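Local coordinates for protein putative cellulase CEL6 (Mycobacterium tuberculosis, PDB 1UP3) that probably hydrolyses internal beta-1,4-glucosidic bonds of cellulose, as an endoglucanase of glycoside hydrolase family 6, at residues 214-219 and 255-260. Residues are numbered along the deposited sequence; the frame is centred on the assembly and turned at random.
Sequences YVIDTS and DAYLWI
Asp217 and Ile260 meet where two parallel strands end: a single carboxylate oxygen, Asp217 OD1, accepts the Ile260 N-H across the contact (OD1 to N 3.0 Å), from 65° out of the carboxylate plane. The same oxygen takes the backbone N-H of Ser219, closing an Asx turn, and the hydroxyl of Ser219 at 2.7 Å from Ser219 OG. With CG anti to the backbone N (chi1 -167°), the carboxylate reaches across to Ile260, whose CB lies 3.4 Å from Asp217 OD2; OD2 accepts from the backbone N of Lys261. Aspartate suits this place because its short side chain supplies acceptors to backbone N-H groups just beyond the strand ends.

Before the turn, 214-217 and 255-258 pair in parallel. Ile216 sits between two bonds to the neighbouring strand, receiving from Leu258 N at its O (2.9 Å) and donating to Ala256 O, and Thr218 N extends the ladder to Leu258 O. Branched Val215 and Leu258 fill the face they share with Ala256, Val215 CB lying 4.0 Å from Leu258 CD1, and the lone methyl of Ala256 meets Val215 CG1. Ile216 and Tyr257 point to the opposite face, under helix 195-208. Just past the strand, Thr218 sets its methyl CG2 3.6 Å from Tyr257 CB, while its hydroxyl bonds to Ala243 O.

Ser219 CA lies over one face of Trp259, 3.6 Å from the centroid of its five-membered ring, a CH-pi contact. Thr218 OG1 approaches the indole edge in its plane; Trp259 NE1 also bonds to Ala243 O.

The contact joins the last two strands of the family 6 sheet; the side chain of Asp217 lies about 8 Å from a bound glucose unit. Three donors on buried OD1, with a fourth at OD2, limit rotation of the carboxylate and hold the starts of both loops together where they leave the sheet.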
ATOM      1  N   TYR A 214      -1.153 -11.559  -6.322  1.00  6.06           N
ATOM      2  CA  TYR A 214      -0.828 -10.146  -6.168  1.00  5.50           C
ATOM      3  C   TYR A 214      -2.087  -9.280  -6.104  1.00  5.79           C
ATOM      4  O   TYR A 214      -3.187  -9.692  -6.523  1.00  5.49           O
ATOM      5  CB  TYR A 214       0.135  -9.630  -7.289  1.00  4.91           C
ATOM      6  CG  TYR A 214      -0.419  -9.772  -8.682  1.00  6.17           C
ATOM      7  CD1 TYR A 214      -0.280 -10.972  -9.390  1.00  7.48           C
ATOM      8  CD2 TYR A 214      -1.173  -8.779  -9.249  1.00  5.61           C
ATOM      9  CE1 TYR A 214      -0.839 -11.131 -10.637  1.00  7.03           C
ATOM     10  CE2 TYR A 214      -1.744  -8.934 -10.505  1.00  7.02           C
ATOM     11  CZ  TYR A 214      -1.598 -10.098 -11.184  1.00  8.31           C
ATOM     12  OH  TYR A 214      -2.227 -10.251 -12.406  1.00  7.75           O
ATOM     13  N   VAL A 215      -1.878  -8.079  -5.602  1.00  6.30           N
ATOM     14  CA  VAL A 215      -2.904  -7.057  -5.617  1.00  5.32           C
ATOM     15  C   VAL A 215      -2.357  -5.823  -6.348  1.00  4.64           C
ATOM     16  O   VAL A 215      -1.142  -5.624  -6.385  1.00  5.66           O
ATOM     17  CB  VAL A 215      -3.335  -6.695  -4.202  1.00  5.44           C
ATOM     18  CG1 VAL A 215      -4.009  -7.857  -3.531  1.00  6.15           C
ATOM     19  CG2 VAL A 215      -2.152  -6.210  -3.357  1.00  5.47           C
ATOM     20  N   ILE A 216      -3.254  -5.057  -6.959  1.00  3.69           N
ATOM     21  CA  ILE A 216      -2.914  -3.854  -7.695  1.00  3.37           C
ATOM     22  C   ILE A 216      -3.646  -2.670  -6.989  1.00  3.93           C
ATOM     23  O   ILE A 216      -4.867  -2.731  -6.794  1.00  4.70           O
ATOM     24  CB  ILE A 216      -3.331  -3.937  -9.168  1.00  4.26           C
ATOM     25  CG1 ILE A 216      -2.610  -5.088  -9.891  1.00  5.19           C
ATOM     26  CG2 ILE A 216      -3.016  -2.630  -9.872  1.00  4.58           C
ATOM     27  CD1 ILE A 216      -3.226  -5.454 -11.243  1.00  5.80           C
ATOM     28  N   ASP A 217      -2.905  -1.593  -6.747  1.00  4.91           N
ATOM     29  CA  ASP A 217      -3.424  -0.295  -6.246  1.00  4.63           C
ATOM     30  C   ASP A 217      -4.054   0.395  -7.454  1.00  3.93           C
ATOM     31  O   ASP A 217      -3.360   0.840  -8.373  1.00  3.80           O
ATOM     32  CB  ASP A 217      -2.315   0.564  -5.666  1.00  4.38           C
ATOM     33  CG  ASP A 217      -2.802   1.722  -4.897  1.00  5.45           C
ATOM     34  OD1 ASP A 217      -4.026   2.008  -4.942  1.00  5.32           O
ATOM     35  OD2 ASP A 217      -2.038   2.409  -4.170  1.00  5.28           O
ATOM     36  N   THR A 218      -5.379   0.489  -7.436  1.00  4.11           N
ATOM     37  CA  THR A 218      -6.151   1.174  -8.458  1.00  5.02           C
ATOM     38  C   THR A 218      -6.732   2.510  -7.991  1.00  4.85           C
ATOM     39  O   THR A 218      -7.638   3.092  -8.626  1.00  6.06           O
ATOM     40  CB  THR A 218      -7.292   0.263  -8.959  1.00  5.00           C
ATOM     41  OG1 THR A 218      -8.125  -0.124  -7.851  1.00  4.89           O
ATOM     42  CG2 THR A 218      -6.728  -1.023  -9.623  1.00  6.25           C
ATOM     43  N   SER A 219      -6.192   3.034  -6.892  1.00  4.48           N
ATOM     44  CA  SER A 219      -6.668   4.287  -6.334  1.00  5.62           C
ATOM     45  C   SER A 219      -6.668   5.482  -7.298  1.00  5.02           C
ATOM     46  O   SER A 219      -7.592   6.336  -7.256  1.00  5.42           O
ATOM     47  CB  SER A 219      -5.868   4.632  -5.092  1.00  5.12           C
ATOM     48  OG  SER A 219      -4.463   4.687  -5.359  1.00  6.64           O
ATOM     49  N   ASP A 255      -5.492 -11.299  -6.913  1.00  6.41           N
ATOM     50  CA  ASP A 255      -6.482 -11.496  -5.847  1.00  5.71           C
ATOM     51  C   ASP A 255      -7.443 -10.310  -5.718  1.00  6.34           C
ATOM     52  O   ASP A 255      -8.619 -10.488  -5.336  1.00  7.80           O
ATOM     53  CB  ASP A 255      -5.810 -11.666  -4.482  1.00  5.50           C
ATOM     54  CG  ASP A 255      -5.172 -13.041  -4.246  1.00  5.49           C
ATOM     55  OD1 ASP A 255      -5.470 -14.008  -5.007  1.00  8.61           O
ATOM     56  OD2 ASP A 255      -4.342 -13.191  -3.308  1.00  7.07           O
ATOM     57  N   ALA A 256      -6.942  -9.094  -5.971  1.00  5.12           N
ATOM     58  CA  ALA A 256      -7.791  -7.920  -5.837  1.00  5.11           C
ATOM     59  C   ALA A 256      -7.217  -6.689  -6.478  1.00  5.97           C
ATOM     60  O   ALA A 256      -6.002  -6.563  -6.623  1.00  5.80           O
ATOM     61  CB  ALA A 256      -8.024  -7.589  -4.330  1.00  5.90           C
ATOM     62  N   TYR A 257      -8.113  -5.775  -6.807  1.00  4.69           N
ATOM     63  CA  TYR A 257      -7.805  -4.353  -6.951  1.00  4.62           C
ATOM     64  C   TYR A 257      -8.102  -3.699  -5.614  1.00  4.92           C
ATOM     65  O   TYR A 257      -9.170  -3.938  -5.055  1.00  6.10           O
ATOM     66  CB  TYR A 257      -8.645  -3.687  -8.050  1.00  4.54           C
ATOM     67  CG  TYR A 257      -8.631  -4.357  -9.398  1.00  6.25           C
ATOM     68  CD1 TYR A 257      -7.575  -5.124  -9.810  1.00  5.37           C
ATOM     69  CD2 TYR A 257      -9.728  -4.214 -10.256  1.00  6.77           C
ATOM     70  CE1 TYR A 257      -7.579  -5.757 -11.079  1.00  4.56           C
ATOM     71  CE2 TYR A 257      -9.756  -4.824 -11.479  1.00  8.15           C
ATOM     72  CZ  TYR A 257      -8.684  -5.598 -11.885  1.00  7.41           C
ATOM     73  OH  TYR A 257      -8.700  -6.236 -13.087  1.00  7.89           O
ATOM     74  N   LEU A 258      -7.142  -2.970  -5.062  1.00  5.60           N
ATOM     75  CA  LEU A 258      -7.295  -2.276  -3.785  1.00  5.15           C
ATOM     76  C   LEU A 258      -7.009  -0.809  -3.937  1.00  5.45           C
ATOM     77  O   LEU A 258      -6.299  -0.405  -4.879  1.00  5.96           O
ATOM     78  CB  LEU A 258      -6.367  -2.844  -2.704  1.00  6.25           C
ATOM     79  CG  LEU A 258      -6.534  -4.330  -2.339  1.00  6.23           C
ATOM     80  CD1 LEU A 258      -5.433  -4.737  -1.372  1.00  7.79           C
ATOM     81  CD2 LEU A 258      -7.946  -4.614  -1.794  1.00 10.79           C
ATOM     82  N   TRP A 259      -7.512  -0.003  -3.009  1.00  4.79           N
ATOM     83  CA  TRP A 259      -7.009   1.386  -2.928  1.00  5.29           C
ATOM     84  C   TRP A 259      -6.030   1.414  -1.761  1.00  6.10           C
ATOM     85  O   TRP A 259      -6.456   1.383  -0.608  1.00  6.09           O
ATOM     86  CB  TRP A 259      -8.140   2.392  -2.729  1.00  4.96           C
ATOM     87  CG  TRP A 259      -8.950   2.649  -3.954  1.00  4.71           C
ATOM     88  CD1 TRP A 259      -8.954   1.930  -5.139  1.00  3.94           C
ATOM     89  CD2 TRP A 259      -9.896   3.705  -4.129  1.00  3.96           C
ATOM     90  NE1 TRP A 259      -9.882   2.460  -5.995  1.00  5.80           N
ATOM     91  CE2 TRP A 259     -10.443   3.570  -5.424  1.00  5.71           C
ATOM     92  CE3 TRP A 259     -10.310   4.772  -3.334  1.00  5.72           C
ATOM     93  CZ2 TRP A 259     -11.424   4.439  -5.920  1.00  5.88           C
ATOM     94  CZ3 TRP A 259     -11.275   5.658  -3.846  1.00  6.47           C
ATOM     95  CH2 TRP A 259     -11.814   5.463  -5.119  1.00  6.70           C
ATOM     96  N   ILE A 260      -4.743   1.327  -2.065  1.00  4.44           N
ATOM     97  CA  ILE A 260      -3.708   1.272  -1.038  1.00  5.04           C
ATOM     98  C   ILE A 260      -3.320   2.690  -0.636  1.00  4.97           C
ATOM     99  O   ILE A 260      -3.538   3.104   0.511  1.00  4.50           O
ATOM    100  CB  ILE A 260      -2.542   0.360  -1.492  1.00  4.86           C
ATOM    101  CG1 ILE A 260      -3.105  -1.032  -1.782  1.00  6.94           C
ATOM    102  CG2 ILE A 260      -1.472   0.317  -0.366  1.00  4.45           C
ATOM    103  CD1 ILE A 260      -2.130  -2.024  -2.308  1.00  8.35           C
TER